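PDB 5FQ0: KDGF from Halomonas sp., which probably converts unsaturated uronates from pectin or alginate breakdown to linear keto forms, using a cupin metal site that holds nickel here. Local coordinates for residues G45-H50 against E65-G70; F81-P84 against M88-A91. One frame throughout, in Å; residues are numbered along the deposited sequence.

Contact 1. Residues G45-H50 against E65-G70. With NI (nickel (II) ion), chain H.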
# COMPACT_ATOMS: atom_id res chain seq x y z
N GLY B 45 4.47 -3.09 -17.78
CA GLY B 45 5.52 -2.37 -17.06
C GLY B 45 6.79 -3.14 -17.37
O GLY B 45 6.96 -4.23 -16.85
N THR B 46 7.63 -2.60 -18.25
CA THR B 46 8.84 -3.31 -18.70
C THR B 46 9.85 -3.52 -17.55
O THR B 46 9.99 -2.66 -16.68
CB THR B 46 9.50 -2.63 -19.94
OG1 THR B 46 9.92 -1.32 -19.60
CG2 THR B 46 8.49 -2.50 -21.10
N PRO B 47 10.55 -4.66 -17.55
CA PRO B 47 11.42 -4.98 -16.41
C PRO B 47 12.49 -3.93 -16.22
O PRO B 47 13.07 -3.47 -17.19
CB PRO B 47 12.01 -6.36 -16.79
CG PRO B 47 11.04 -6.92 -17.81
CD PRO B 47 10.64 -5.70 -18.60
N HIS B 48 12.72 -3.55 -14.96
CA HIS B 48 13.65 -2.49 -14.61
C HIS B 48 14.03 -2.73 -13.14
O HIS B 48 13.45 -3.59 -12.45
CB HIS B 48 12.97 -1.13 -14.79
CG HIS B 48 11.80 -0.94 -13.86
ND1 HIS B 48 10.60 -1.57 -14.07
CD2 HIS B 48 11.70 -0.31 -12.67
CE1 HIS B 48 9.77 -1.27 -13.08
NE2 HIS B 48 10.42 -0.52 -12.21
N GLN B 49 15.02 -1.98 -12.67
CA GLN B 49 15.56 -2.05 -11.31
C GLN B 49 15.57 -0.63 -10.83
O GLN B 49 15.72 0.29 -11.64
CB GLN B 49 17.05 -2.39 -11.35
CG GLN B 49 17.41 -3.83 -11.55
CD GLN B 49 18.85 -4.10 -11.18
OE1 GLN B 49 19.64 -3.17 -10.99
NE2 GLN B 49 19.20 -5.39 -11.02
N HIS B 50 15.47 -0.44 -9.52
CA HIS B 50 15.78 0.86 -8.96
C HIS B 50 17.10 0.81 -8.20
O HIS B 50 17.28 -0.03 -7.33
CB HIS B 50 14.63 1.36 -8.08
CG HIS B 50 13.31 1.28 -8.77
ND1 HIS B 50 12.98 2.12 -9.81
CD2 HIS B 50 12.28 0.42 -8.63
CE1 HIS B 50 11.77 1.80 -10.26
NE2 HIS B 50 11.33 0.78 -9.54
N GLU B 65 0.57 -10.49 -14.25
CA GLU B 65 1.70 -11.40 -14.14
C GLU B 65 2.92 -10.55 -13.79
O GLU B 65 3.29 -9.63 -14.52
CB GLU B 65 1.99 -12.23 -15.38
CG GLU B 65 3.36 -12.88 -15.19
CD GLU B 65 3.68 -14.04 -16.10
OE1 GLU B 65 3.23 -15.17 -15.81
OE2 GLU B 65 4.45 -13.84 -17.07
N VAL B 66 3.51 -10.84 -12.65
CA VAL B 66 4.64 -10.05 -12.17
C VAL B 66 5.89 -10.90 -12.30
O VAL B 66 5.89 -12.11 -11.97
CB VAL B 66 4.44 -9.58 -10.71
CG1 VAL B 66 5.75 -9.08 -10.11
CG2 VAL B 66 3.37 -8.48 -10.64
N GLU B 67 6.94 -10.26 -12.80
CA GLU B 67 8.25 -10.87 -12.92
C GLU B 67 9.22 -10.27 -11.92
O GLU B 67 9.41 -9.04 -11.89
CB GLU B 67 8.79 -10.67 -14.34
CG GLU B 67 10.16 -11.26 -14.52
CD GLU B 67 10.72 -11.03 -15.91
OE1 GLU B 67 10.33 -10.03 -16.57
OE2 GLU B 67 11.54 -11.86 -16.34
N LEU B 68 9.82 -11.13 -11.10
CA LEU B 68 10.77 -10.74 -10.09
C LEU B 68 12.05 -11.53 -10.31
O LEU B 68 12.07 -12.73 -10.07
CB LEU B 68 10.24 -11.11 -8.71
CG LEU B 68 9.57 -10.12 -7.78
CD1 LEU B 68 9.51 -10.82 -6.41
CD2 LEU B 68 10.35 -8.80 -7.73
N GLU B 69 13.09 -10.84 -10.75
CA GLU B 69 14.38 -11.45 -11.13
C GLU B 69 14.14 -12.76 -11.91
O GLU B 69 14.53 -13.83 -11.46
CB GLU B 69 15.28 -11.69 -9.91
CG GLU B 69 15.97 -10.45 -9.33
CD GLU B 69 16.99 -9.78 -10.26
OE1 GLU B 69 17.34 -10.38 -11.31
OE2 GLU B 69 17.46 -8.66 -9.94
N GLY B 70 13.42 -12.66 -13.03
CA GLY B 70 13.10 -13.84 -13.84
C GLY B 70 12.00 -14.79 -13.37
O GLY B 70 11.44 -15.50 -14.19
NI NI H . 9.69 -0.35 -10.16
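Pro47 and Glu67 meet across one sheet of a cupin beta-sandwich, where strands 44-48 and 64-68 are not partners but flank strand 89-93. Their side chains rise on the outer side of that middle strand and bridge it. With CG trans to the backbone N (chi1 179°) and the rest of the chain extended, Glu67 carries its carboxylate across to the proline ring, and OE1 lies 3.4 Å from Pro47 CG. This is a plain van der Waals touch at an exposed surface. The second pair is looser still: Gln49 NE2 is 3.9 Å from Glu69 OE2, too long for a hydrogen bond, with the amide and carboxylate planes 74° apart. Glu69 OE2 is instead hydrogen-bonded to Met88 N.

Of the two segments, 45-50 carries the firmly held part, which faces the other way, into the metal site. His48 NE2 and His50 NE2 bind the nickel at 2.2 and 2.1 Å, and Gln55 and His89 bind the same ion. As second shell, the carbonyl of Thr46 helps fix the rotation of the His48 imidazole, together with the nickel at NE2: His48 ND1 donates to Thr46 O over 2.9 Å, nearly in the ring plane and in the carbonyl plane, with an N-H...O angle of 158°.

Contact 2. Residues F81-P84 against M88-A91. With NI (nickel (II) ion), chain H.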
# COMPACT_ATOMS: atom_id res chain seq x y z
N PHE B 81 4.07 -8.17 -4.39
CA PHE B 81 5.52 -8.48 -4.49
C PHE B 81 6.34 -7.43 -3.75
O PHE B 81 5.89 -6.28 -3.62
CB PHE B 81 6.00 -8.58 -5.95
CG PHE B 81 6.03 -7.26 -6.68
CD1 PHE B 81 4.88 -6.75 -7.29
CD2 PHE B 81 7.22 -6.55 -6.79
CE1 PHE B 81 4.91 -5.56 -7.97
CE2 PHE B 81 7.26 -5.34 -7.49
CZ PHE B 81 6.11 -4.84 -8.08
N VAL B 82 7.55 -7.81 -3.31
CA VAL B 82 8.53 -6.86 -2.79
C VAL B 82 9.77 -6.96 -3.66
O VAL B 82 10.25 -8.06 -3.86
CB VAL B 82 8.79 -7.01 -1.25
CG1 VAL B 82 9.15 -8.44 -0.84
CG2 VAL B 82 9.83 -6.00 -0.72
N ALA B 83 10.22 -5.81 -4.20
CA ALA B 83 11.49 -5.68 -4.89
C ALA B 83 12.47 -4.72 -4.21
O ALA B 83 12.42 -3.50 -4.47
CB ALA B 83 11.27 -5.23 -6.34
N PRO B 84 13.41 -5.26 -3.41
CA PRO B 84 14.41 -4.37 -2.78
C PRO B 84 15.18 -3.62 -3.88
O PRO B 84 15.18 -4.09 -5.03
CB PRO B 84 15.35 -5.33 -2.01
CG PRO B 84 14.64 -6.66 -1.95
CD PRO B 84 13.61 -6.69 -3.07
N MET B 88 15.33 -6.64 -10.27
CA MET B 88 14.59 -6.53 -11.51
C MET B 88 13.16 -6.96 -11.32
O MET B 88 12.88 -8.02 -10.76
CB MET B 88 15.22 -7.43 -12.59
CG MET B 88 16.54 -6.90 -13.15
SD MET B 88 16.34 -5.37 -14.09
CE MET B 88 15.07 -5.93 -15.20
N HIS B 89 12.24 -6.15 -11.82
CA HIS B 89 10.84 -6.48 -11.69
C HIS B 89 10.12 -5.82 -12.86
O HIS B 89 10.59 -4.82 -13.42
CB HIS B 89 10.28 -6.01 -10.32
CG HIS B 89 10.42 -4.53 -10.08
ND1 HIS B 89 11.63 -3.93 -9.77
CD2 HIS B 89 9.51 -3.54 -10.13
CE1 HIS B 89 11.45 -2.63 -9.66
NE2 HIS B 89 10.17 -2.37 -9.83
N GLY B 90 8.99 -6.41 -13.23
CA GLY B 90 8.15 -5.93 -14.34
C GLY B 90 6.79 -6.58 -14.20
O GLY B 90 6.60 -7.45 -13.35
N ALA B 91 5.84 -6.17 -15.03
CA ALA B 91 4.45 -6.69 -14.92
C ALA B 91 3.72 -6.62 -16.24
O ALA B 91 3.94 -5.72 -17.04
CB ALA B 91 3.66 -5.87 -13.87
NI NI H . 9.69 -0.35 -10.16
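His89 faces Phe81 and Ala83 across the interior of the cupin sandwich, and its side chain can be followed atom by atom from the backbone to the metal. CB starts toward segment 81-84 and lies 4.2 Å from both Ala83 CB and Phe81 CE2, entering the notch between the two. The first torsion (chi1 59°) then sets CG between the backbone N and the carbonyl carbon, and the imidazole swings past its two apolar neighbours.

On the ND1 side the methyl of Ala83 sits over one ring face. Its CB is 4.0 Å from the ring centroid and 28° off the normal, a CH-pi contact whose closest atom is ND1 at 3.7 Å. That nitrogen is engaged as a donor, since ND1 is hydrogen-bonded to Thr87 O, just before segment 88-91. On the other branch, CD2 comes within 3.9 Å of Phe81 CE2; the two rings meet obliquely, planes 37° apart and centroids 5.8 Å apart. At the tip, NE2 binds the nickel at 2.1 Å.

The ring is therefore gripped at both nitrogens, by a backbone carbonyl and by the metal, while Ala83 and Phe81 probably limit its rocking. The carbonyl bond probably makes NE2 a somewhat stronger ligand. A bound citrate near His89, probably from the crystallisation liquor, suggests that the metal site opens on a pocket.

Strands 80-83 and 89-93 belong to different sheets of the sandwich, so this buried contact is made face to face between sheets. Leu68 of strand 64-68 packs on Phe81, Ala83 and His89, and beyond Phe81 and Val82 the sheet of strand 80-83 continues antiparallel into a strand of a neighbouring subunit.

The centres of the two contacts lie about 5 Å apart, both on the same side of the chain's centre and within the cupin domain. They come in series, segments 45-50 and 65-70 preceding 81-84 and 88-91. Strand 89-93 joins them: it is the middle strand that contact 1 spans, and its inward side supplies contact 2. Probable backbone hydrogen bonds join the contacts: Gly45 N lies 2.8 Å from Ala91 O, and, at the loop ends, Glu69 N 2.8 Å from Met88 O. Contact 1 thus marks the sheet's outer surface and contact 2 the buried interior between sheets, while their histidines converge on one nickel ion, which Gln55 of strand 54-61 also binds.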